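Local coordinates for protein L-ribulose 3-epimerase (Methylomonas sp. DH-1, PDB 7CJ7) that catalyses the manganese-dependent, reversible epimerization of ketoses at C3, with its highest activity toward L-ribulose, as a homodimeric TIM-barrel enzyme, at residues G10-V15 and P255-T260; G18-A23 and D38-A43; N160-G165 and L169-E174. All coordinates share one frame; numbering follows the deposited sequence.

Interaction 1 of 3, residues G10-V15 and P255-T260; sequences GGHALV and PKLSNT. With SOL (L-sorbose), chain C.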
loop_
_atom_site.group_PDB
_atom_site.type_symbol
_atom_site.label_atom_id
_atom_site.label_comp_id
_atom_site.label_asym_id
_atom_site.label_seq_id
_atom_site.Cartn_x
_atom_site.Cartn_y
_atom_site.Cartn_z
ATOM N N GLY A 10 -22.397 -8.436 -4.165
ATOM C CA GLY A 10 -21.647 -9.698 -4.156
ATOM C C GLY A 10 -20.617 -9.733 -3.055
ATOM O O GLY A 10 -20.265 -8.655 -2.504
ATOM N N GLY A 11 -20.195 -10.945 -2.710
ATOM C CA GLY A 11 -19.106 -11.203 -1.761
ATOM C C GLY A 11 -17.966 -11.910 -2.459
ATOM O O GLY A 11 -18.226 -12.820 -3.261
ATOM N N HIS A 12 -16.736 -11.476 -2.202
ATOM C CA HIS A 12 -15.513 -12.145 -2.700
ATOM C C HIS A 12 -15.365 -13.487 -1.982
ATOM O O HIS A 12 -15.641 -13.537 -0.773
ATOM C CB HIS A 12 -14.314 -11.216 -2.506
ATOM C CG HIS A 12 -13.088 -11.694 -3.200
ATOM N ND1 HIS A 12 -12.188 -12.533 -2.590
ATOM C CD2 HIS A 12 -12.606 -11.441 -4.434
ATOM C CE1 HIS A 12 -11.201 -12.788 -3.425
ATOM N NE2 HIS A 12 -11.428 -12.121 -4.559
ATOM N N ALA A 13 -14.947 -14.535 -2.699
ATOM C CA ALA A 13 -14.862 -15.917 -2.177
ATOM C C ALA A 13 -14.007 -15.962 -0.902
ATOM O O ALA A 13 -14.338 -16.761 -0.003
ATOM C CB ALA A 13 -14.317 -16.825 -3.248
ATOM N N LEU A 14 -12.961 -15.129 -0.810
ATOM C CA LEU A 14 -11.953 -15.191 0.286
ATOM C C LEU A 14 -12.550 -14.696 1.607
ATOM O O LEU A 14 -11.839 -14.740 2.640
ATOM C CB LEU A 14 -10.734 -14.351 -0.098
ATOM C CG LEU A 14 -9.518 -15.144 -0.572
ATOM C CD1 LEU A 14 -8.837 -15.834 0.602
ATOM C CD2 LEU A 14 -9.911 -16.149 -1.642
ATOM N N VAL A 15 -13.783 -14.200 1.578
ATOM C CA VAL A 15 -14.522 -13.880 2.828
ATOM C C VAL A 15 -14.837 -15.202 3.535
ATOM O O VAL A 15 -14.898 -15.192 4.775
ATOM C CB VAL A 15 -15.775 -13.039 2.546
ATOM C CG1 VAL A 15 -16.713 -13.012 3.738
ATOM C CG2 VAL A 15 -15.390 -11.627 2.139
ATOM N N PRO A 255 -3.139 -19.850 -0.292
ATOM C CA PRO A 255 -1.680 -19.951 -0.302
ATOM C C PRO A 255 -0.976 -18.907 -1.178
ATOM O O PRO A 255 -0.022 -18.311 -0.707
ATOM C CB PRO A 255 -1.492 -21.371 -0.847
ATOM C CG PRO A 255 -2.615 -22.143 -0.193
ATOM C CD PRO A 255 -3.778 -21.171 -0.154
ATOM N N LYS A 256 -1.458 -18.700 -2.407
ATOM C CA LYS A 256 -0.861 -17.717 -3.349
ATOM C C LYS A 256 -1.331 -16.296 -3.003
ATOM O O LYS A 256 -0.476 -15.484 -2.544
ATOM C CB LYS A 256 -1.207 -18.045 -4.804
ATOM C CG LYS A 256 -0.678 -17.009 -5.786
ATOM C CD LYS A 256 -0.352 -17.540 -7.159
ATOM C CE LYS A 256 -1.350 -17.079 -8.198
ATOM N NZ LYS A 256 -1.196 -17.807 -9.478
ATOM N N LEU A 257 -2.621 -16.005 -3.235
ATOM C CA LEU A 257 -3.207 -14.632 -3.225
ATOM C C LEU A 257 -2.892 -13.933 -1.896
ATOM O O LEU A 257 -2.515 -12.752 -1.934
ATOM C CB LEU A 257 -4.722 -14.713 -3.462
ATOM C CG LEU A 257 -5.457 -13.376 -3.594
ATOM C CD1 LEU A 257 -4.882 -12.541 -4.728
ATOM C CD2 LEU A 257 -6.957 -13.587 -3.802
ATOM N N SER A 258 -3.031 -14.627 -0.764
ATOM C CA SER A 258 -2.943 -13.999 0.580
ATOM C C SER A 258 -1.537 -13.424 0.802
ATOM O O SER A 258 -1.433 -12.310 1.369
ATOM C CB SER A 258 -3.350 -14.961 1.663
ATOM O OG SER A 258 -4.751 -15.224 1.585
ATOM N N ASN A 259 -0.494 -14.129 0.352
ATOM C CA ASN A 259 0.913 -13.694 0.544
ATOM C C ASN A 259 1.239 -12.593 -0.471
ATOM O O ASN A 259 1.950 -11.637 -0.096
ATOM C CB ASN A 259 1.869 -14.886 0.524
ATOM C CG ASN A 259 1.714 -15.726 1.772
ATOM O OD1 ASN A 259 1.500 -15.190 2.860
ATOM N ND2 ASN A 259 1.807 -17.034 1.624
ATOM N N THR A 260 0.693 -12.664 -1.687
ATOM C CA THR A 260 0.835 -11.572 -2.687
ATOM C C THR A 260 0.247 -10.274 -2.111
ATOM O O THR A 260 0.847 -9.187 -2.332
ATOM C CB THR A 260 0.191 -11.941 -4.030
ATOM O OG1 THR A 260 0.844 -13.105 -4.529
ATOM C CG2 THR A 260 0.307 -10.836 -5.055
HETATM C C1 SOL C . -6.322 -7.119 -5.073
HETATM O O1 SOL C . -5.756 -6.231 -4.138
HETATM C C2 SOL C . -7.786 -6.878 -5.254
HETATM O O2 SOL C . -8.278 -5.802 -4.958
HETATM C C3 SOL C . -8.651 -8.022 -5.765
HETATM O O3 SOL C . -9.866 -7.539 -6.291
HETATM C C4 SOL C . -7.913 -8.855 -6.807
HETATM O O4 SOL C . -7.589 -8.032 -7.930
HETATM C C5 SOL C . -8.713 -10.060 -7.308
HETATM O O5 SOL C . -8.022 -10.664 -8.401
HETATM C C6 SOL C . -8.955 -11.110 -6.245
HETATM O O6 SOL C . -9.746 -12.181 -6.768
#
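Leu257, the first residue of the short helix 257-260, reaches both His12 and Leu14, which lie where barrel strand 8-12 runs out into a 3-10 turn. Its CG stands anti to the backbone N (chi1 -175°), which swings the branch toward His12, where Leu257 CD2 meets the edge of the imidazole, 4.3 Å from His12 CE1 and near the ring plane. Leu257 CD2 also lies 4.4 Å from Leu14 CG and 4.0 Å from C6 of the bound L-sorbose, so a branched apolar residue serves here as both packing and pocket wall. One residue on, Ser258 offers OG at 4.2 Å from Leu14 CD1. A small side chain suits this place; its hydroxyl bonds to the backbone N of Asp254, and the contact with Leu14 is plain van der Waals packing.

What this apolar border flanks is a polar ring used at both nitrogens. His12 binds D-allulose and D-fructose and lines the L-sorbose pocket. Leu14 N donates to His12 ND1 at 3.2 Å, tilted 34° out of the ring plane, and His12 NE2 makes a nearly straight 2.8 Å bond to sorbose O6. Bonds at both nitrogens fix the ring's rotation and present NE2 to the sugar.

Interaction 2 of 3, residues G18-A23 and D38-A43; sequences GDWSAA and DYIEIA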
loop_
_atom_site.group_PDB
_atom_site.type_symbol
_atom_site.label_atom_id
_atom_site.label_comp_id
_atom_site.label_asym_id
_atom_site.label_seq_id
_atom_site.Cartn_x
_atom_site.Cartn_y
_atom_site.Cartn_z
ATOM N N GLY A 18 -10.471 -20.177 1.381
ATOM C CA GLY A 18 -9.133 -19.926 0.812
ATOM C C GLY A 18 -8.854 -20.781 -0.414
ATOM O O GLY A 18 -7.874 -20.497 -1.122
ATOM N N ASP A 19 -9.673 -21.800 -0.659
ATOM C CA ASP A 19 -9.533 -22.715 -1.818
ATOM C C ASP A 19 -10.913 -22.880 -2.449
ATOM O O ASP A 19 -11.921 -22.602 -1.768
ATOM C CB ASP A 19 -8.958 -24.070 -1.406
ATOM C CG ASP A 19 -9.911 -24.899 -0.562
ATOM O OD1 ASP A 19 -11.131 -24.627 -0.611
ATOM O OD2 ASP A 19 -9.426 -25.809 0.139
ATOM N N TRP A 20 -10.954 -23.305 -3.704
ATOM C CA TRP A 20 -12.229 -23.604 -4.399
ATOM C C TRP A 20 -12.352 -25.116 -4.605
ATOM O O TRP A 20 -12.642 -25.539 -5.731
ATOM C CB TRP A 20 -12.340 -22.819 -5.708
ATOM C CG TRP A 20 -13.763 -22.663 -6.139
ATOM C CD1 TRP A 20 -14.418 -23.385 -7.089
ATOM C CD2 TRP A 20 -14.745 -21.787 -5.556
ATOM N NE1 TRP A 20 -15.729 -23.006 -7.154
ATOM C CE2 TRP A 20 -15.959 -22.022 -6.232
ATOM C CE3 TRP A 20 -14.719 -20.839 -4.528
ATOM C CZ2 TRP A 20 -17.126 -21.322 -5.929
ATOM C CZ3 TRP A 20 -15.873 -20.151 -4.226
ATOM C CH2 TRP A 20 -17.062 -20.393 -4.916
ATOM N N SER A 21 -12.148 -25.898 -3.544
ATOM C CA SER A 21 -12.466 -27.349 -3.495
ATOM C C SER A 21 -13.988 -27.521 -3.515
ATOM O O SER A 21 -14.694 -26.517 -3.354
ATOM C CB SER A 21 -11.867 -27.985 -2.274
ATOM O OG SER A 21 -12.496 -27.492 -1.103
ATOM N N ALA A 22 -14.479 -28.748 -3.702
ATOM C CA ALA A 22 -15.920 -29.062 -3.604
ATOM C C ALA A 22 -16.466 -28.453 -2.309
ATOM O O ALA A 22 -17.532 -27.813 -2.355
ATOM C CB ALA A 22 -16.139 -30.550 -3.649
ATOM N N ALA A 23 -15.749 -28.654 -1.201
ATOM C CA ALA A 23 -16.147 -28.226 0.158
ATOM C C ALA A 23 -16.063 -26.702 0.270
ATOM O O ALA A 23 -17.019 -26.096 0.812
ATOM C CB ALA A 23 -15.264 -28.895 1.182
ATOM N N ASP A 38 -26.408 -11.250 -3.851
ATOM C CA ASP A 38 -26.945 -11.637 -5.180
ATOM C C ASP A 38 -25.962 -12.568 -5.899
ATOM O O ASP A 38 -26.418 -13.446 -6.655
ATOM C CB ASP A 38 -27.213 -10.403 -6.039
ATOM C CG ASP A 38 -28.206 -9.453 -5.408
ATOM O OD1 ASP A 38 -29.301 -9.923 -5.050
ATOM O OD2 ASP A 38 -27.877 -8.261 -5.271
ATOM N N TYR A 39 -24.660 -12.377 -5.708
ATOM C CA TYR A 39 -23.640 -13.188 -6.417
ATOM C C TYR A 39 -22.432 -13.407 -5.516
ATOM O O TYR A 39 -22.250 -12.699 -4.511
ATOM C CB TYR A 39 -23.241 -12.539 -7.749
ATOM C CG TYR A 39 -22.465 -11.252 -7.637
ATOM C CD1 TYR A 39 -21.085 -11.247 -7.569
ATOM C CD2 TYR A 39 -23.107 -10.031 -7.574
ATOM C CE1 TYR A 39 -20.365 -10.068 -7.474
ATOM C CE2 TYR A 39 -22.402 -8.845 -7.457
ATOM C CZ TYR A 39 -21.025 -8.859 -7.383
ATOM O OH TYR A 39 -20.328 -7.691 -7.253
ATOM N N ILE A 40 -21.640 -14.403 -5.881
ATOM C CA ILE A 40 -20.282 -14.622 -5.311
ATOM C C ILE A 40 -19.268 -14.291 -6.404
ATOM O O ILE A 40 -19.523 -14.602 -7.581
ATOM C CB ILE A 40 -20.130 -16.059 -4.794
ATOM C CG1 ILE A 40 -18.740 -16.262 -4.189
ATOM C CG2 ILE A 40 -20.422 -17.058 -5.900
ATOM C CD1 ILE A 40 -18.705 -17.214 -3.049
ATOM N N GLU A 41 -18.168 -13.648 -6.021
ATOM C CA GLU A 41 -17.052 -13.367 -6.932
ATOM C C GLU A 41 -16.007 -14.448 -6.708
ATOM O O GLU A 41 -15.409 -14.485 -5.633
ATOM C CB GLU A 41 -16.498 -11.966 -6.704
ATOM C CG GLU A 41 -15.472 -11.570 -7.747
ATOM C CD GLU A 41 -14.940 -10.180 -7.498
ATOM O OE1 GLU A 41 -15.752 -9.227 -7.560
ATOM O OE2 GLU A 41 -13.739 -10.066 -7.189
ATOM N N ILE A 42 -15.848 -15.323 -7.687
ATOM C CA ILE A 42 -14.889 -16.458 -7.600
ATOM C C ILE A 42 -13.512 -15.971 -8.039
ATOM O O ILE A 42 -13.427 -15.373 -9.111
ATOM C CB ILE A 42 -15.395 -17.645 -8.438
ATOM C CG1 ILE A 42 -16.778 -18.096 -7.962
ATOM C CG2 ILE A 42 -14.376 -18.769 -8.411
ATOM C CD1 ILE A 42 -17.444 -19.122 -8.851
ATOM N N ALA A 43 -12.489 -16.219 -7.226
ATOM C CA ALA A 43 -11.073 -15.922 -7.535
ATOM C C ALA A 43 -10.534 -17.041 -8.435
ATOM O O ALA A 43 -10.492 -18.188 -7.979
ATOM C CB ALA A 43 -10.302 -15.805 -6.244
#
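Trp20 meets Ile40 and Ile42 through apolar and CH-pi contacts, its indole reaching from the loop before helix 22-35 to the outer surface of strand 39-43. The CH-pi contact belongs to Ile42: Ile42 CG1 sits over the six-membered ring of Trp20, 4.1 Å from its centroid and 26° off the ring normal. The two side chains cross at about a right angle, and the isoleucine lays both branches along the indole. Ile42 CG2 approaches Trp20 CD2 to 4.2 Å, while Ile42 CD1 at the end of the other branch comes within 3.7 Å of Trp20 CZ2. A beta-branched residue suits a flat partner of this size, since it spreads its methyls over a broad area.

Ile40 makes a different apolar contact. It comes from the direction opposite to the tryptophan, and Ile40 CD1 meets the rim of the ring near its plane, 4.0 Å from Trp20 CH2. One isoleucine thus takes a face and the other an edge.

Across the two segments the contact is wholly apolar. Within 18-23, Ser21 OG donates to Asp19 OD1 at 3.2 Å, from above the carboxylate plane, and Ser21 is the N-cap of helix 22-35, its OG also bonded to Gly24 N.

Within the beta-alpha-beta unit 8-12, 22-35, 39-43, the contact packs the loop entering the helix against the second strand. Ala25, Ala28 and Ile29 of helix 22-35 also pack on the indole, whose NE1 bonds to Thr55 OG1 of helix 52-61, while Glu41 points the other way, into the barrel.

Interaction 3 of 3, residues N160-G165 and L169-E174; sequences NIMNTG and LAFLDE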
loop_
_atom_site.group_PDB
_atom_site.type_symbol
_atom_site.label_atom_id
_atom_site.label_comp_id
_atom_site.label_asym_id
_atom_site.label_seq_id
_atom_site.Cartn_x
_atom_site.Cartn_y
_atom_site.Cartn_z
ATOM N N ASN A 160 2.331 -1.734 -11.671
ATOM C CA ASN A 160 3.082 -0.540 -12.119
ATOM C C ASN A 160 2.424 0.046 -13.375
ATOM O O ASN A 160 2.994 0.984 -13.923
ATOM C CB ASN A 160 4.569 -0.866 -12.279
ATOM C CG ASN A 160 4.864 -1.862 -13.378
ATOM O OD1 ASN A 160 3.957 -2.335 -14.052
ATOM N ND2 ASN A 160 6.134 -2.195 -13.551
ATOM N N ILE A 161 1.244 -0.442 -13.782
ATOM C CA ILE A 161 0.614 -0.055 -15.082
ATOM C C ILE A 161 -0.387 1.082 -14.868
ATOM O O ILE A 161 -0.342 2.056 -15.640
ATOM C CB ILE A 161 -0.047 -1.264 -15.775
ATOM C CG1 ILE A 161 0.995 -2.287 -16.221
ATOM C CG2 ILE A 161 -0.915 -0.817 -16.935
ATOM C CD1 ILE A 161 1.918 -1.784 -17.310
ATOM N N MET A 162 -1.292 0.956 -13.898
ATOM C CA MET A 162 -2.312 2.003 -13.630
ATOM C C MET A 162 -2.723 1.958 -12.163
ATOM O O MET A 162 -3.197 0.904 -11.701
ATOM C CB MET A 162 -3.547 1.830 -14.517
ATOM C CG MET A 162 -3.827 0.398 -14.876
ATOM S SD MET A 162 -5.079 0.249 -16.173
ATOM C CE MET A 162 -6.491 -0.030 -15.115
ATOM N N ASN A 163 -2.556 3.081 -11.471
ATOM C CA ASN A 163 -2.782 3.167 -10.011
ATOM C C ASN A 163 -3.914 4.148 -9.704
ATOM O O ASN A 163 -4.327 4.175 -8.542
ATOM C CB ASN A 163 -1.512 3.579 -9.265
ATOM C CG ASN A 163 -0.329 2.670 -9.514
ATOM O OD1 ASN A 163 0.775 3.158 -9.700
ATOM N ND2 ASN A 163 -0.533 1.364 -9.481
ATOM N N THR A 164 -4.421 4.900 -10.688
ATOM C CA THR A 164 -5.596 5.784 -10.490
ATOM C C THR A 164 -6.642 5.535 -11.574
ATOM O O THR A 164 -6.283 5.073 -12.667
ATOM C CB THR A 164 -5.238 7.276 -10.503
ATOM O OG1 THR A 164 -4.879 7.661 -11.831
ATOM C CG2 THR A 164 -4.121 7.616 -9.547
ATOM N N GLY A 165 -7.901 5.839 -11.276
ATOM C CA GLY A 165 -8.994 5.745 -12.256
ATOM C C GLY A 165 -8.679 6.562 -13.500
ATOM O O GLY A 165 -8.957 6.090 -14.605
ATOM N N LEU A 169 -8.551 5.164 -17.309
ATOM C CA LEU A 169 -9.431 5.672 -18.396
ATOM C C LEU A 169 -8.592 5.994 -19.649
ATOM O O LEU A 169 -9.057 5.692 -20.749
ATOM C CB LEU A 169 -10.226 6.879 -17.893
ATOM C CG LEU A 169 -11.307 6.558 -16.862
ATOM C CD1 LEU A 169 -11.893 7.836 -16.291
ATOM C CD2 LEU A 169 -12.400 5.686 -17.462
ATOM N N ALA A 170 -7.379 6.536 -19.503
ATOM C CA ALA A 170 -6.461 6.781 -20.638
ATOM C C ALA A 170 -6.065 5.439 -21.262
ATOM O O ALA A 170 -6.055 5.342 -22.496
ATOM C CB ALA A 170 -5.256 7.552 -20.186
ATOM N N PHE A 171 -5.786 4.430 -20.440
ATOM C CA PHE A 171 -5.449 3.055 -20.891
ATOM C C PHE A 171 -6.629 2.493 -21.697
ATOM O O PHE A 171 -6.433 1.971 -22.802
ATOM C CB PHE A 171 -5.073 2.199 -19.678
ATOM C CG PHE A 171 -4.622 0.793 -19.974
ATOM C CD1 PHE A 171 -5.539 -0.199 -20.267
ATOM C CD2 PHE A 171 -3.283 0.452 -19.901
ATOM C CE1 PHE A 171 -5.127 -1.496 -20.514
ATOM C CE2 PHE A 171 -2.872 -0.854 -20.120
ATOM C CZ PHE A 171 -3.796 -1.827 -20.413
ATOM N N LEU A 172 -7.845 2.625 -21.174
ATOM C CA LEU A 172 -9.057 2.086 -21.837
ATOM C C LEU A 172 -9.291 2.813 -23.165
ATOM O O LEU A 172 -9.854 2.201 -24.074
ATOM C CB LEU A 172 -10.242 2.227 -20.890
ATOM C CG LEU A 172 -10.301 1.167 -19.796
ATOM C CD1 LEU A 172 -11.359 1.517 -18.773
ATOM C CD2 LEU A 172 -10.580 -0.189 -20.392
ATOM N N ASP A 173 -8.864 4.070 -23.280
ATOM C CA ASP A 173 -9.009 4.833 -24.548
ATOM C C ASP A 173 -8.148 4.171 -25.627
ATOM O O ASP A 173 -8.575 4.145 -26.786
ATOM C CB ASP A 173 -8.597 6.294 -24.397
ATOM C CG ASP A 173 -9.577 7.140 -23.614
ATOM O OD1 ASP A 173 -10.758 6.752 -23.544
ATOM O OD2 ASP A 173 -9.144 8.198 -23.086
ATOM N N GLU A 174 -6.982 3.645 -25.254
ATOM C CA GLU A 174 -6.056 2.953 -26.192
ATOM C C GLU A 174 -6.607 1.550 -26.480
ATOM O O GLU A 174 -6.500 1.094 -27.623
ATOM C CB GLU A 174 -4.628 2.930 -25.635
ATOM C CG GLU A 174 -4.030 4.317 -25.430
ATOM C CD GLU A 174 -2.716 4.369 -24.657
ATOM O OE1 GLU A 174 -2.388 5.442 -24.100
ATOM O OE2 GLU A 174 -2.013 3.341 -24.605
#
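A Met-aromatic contact joins the loop after barrel strand 148-152 to the outer-layer helix of the TIM barrel that it leads into, 165-175. Met162 SD lies over one face of the Phe171 ring, 4.2 Å from the centroid and 23° off the normal, displaced toward the rim so that the ring atom nearest to Met162 SD is Phe171 CG at 3.9 Å. The methionine side chain bends at chi3 and crosses the phenylalanine at about a right angle. A long, flexible thioether with a polarisable sulfur suits this position, where it can settle on an aromatic face.

Ile161, the preceding residue, adds a second, apolar contact to the same ring. Ile161 CG2 reaches Phe171 CE2 at 3.7 Å and approaches the ring obliquely, a branched methyl being short enough to pack there directly from the loop backbone. With chi1 near 180° (-176°), the Phe171 ring extends from the helix toward the loop. Such a large, flat apolar group can touch several elements at once, and it packs as well on Val132 of helix 125-143 and Leu151 of strand 148-152.

The chain then turns into the helix. Thr164 is the N-cap, its OG1 bonded to Glu167 N, and it also packs on Arg265 of the second subunit. In the first turn Leu169 N donates to Gly165 O at 2.9 Å, the regular i to i+4 bond, with an N-H...O angle of 145°. Leu169, which packs on Leu182 of strand 180-185, also brings its side chain close to that carbonyl, with Leu169 CG 3.3 Å from Gly165 O.

Interactions 1 and 2 are neighbours, their centres about 9 Å apart, because strands 8-12 and 39-43 lie side by side in the barrel. Gly11 O is 2.9 Å from Glu41 N and Ala13 N is 3.0 Å from Glu41 O, both probable hydrogen bonds. Interaction 1 borders the sugar directly, and the His12 side chain is about 6 Å from the manganese; the Ile42 side chain of interaction 2 stays about 8 Å from the sorbose. Interaction 3 is across the chain's centre, about 24 Å from interaction 1 and about 29 Å from interaction 2, centre to centre. Its Met162 side chain is nevertheless about 7 Å from that of the metal ligand Glu152.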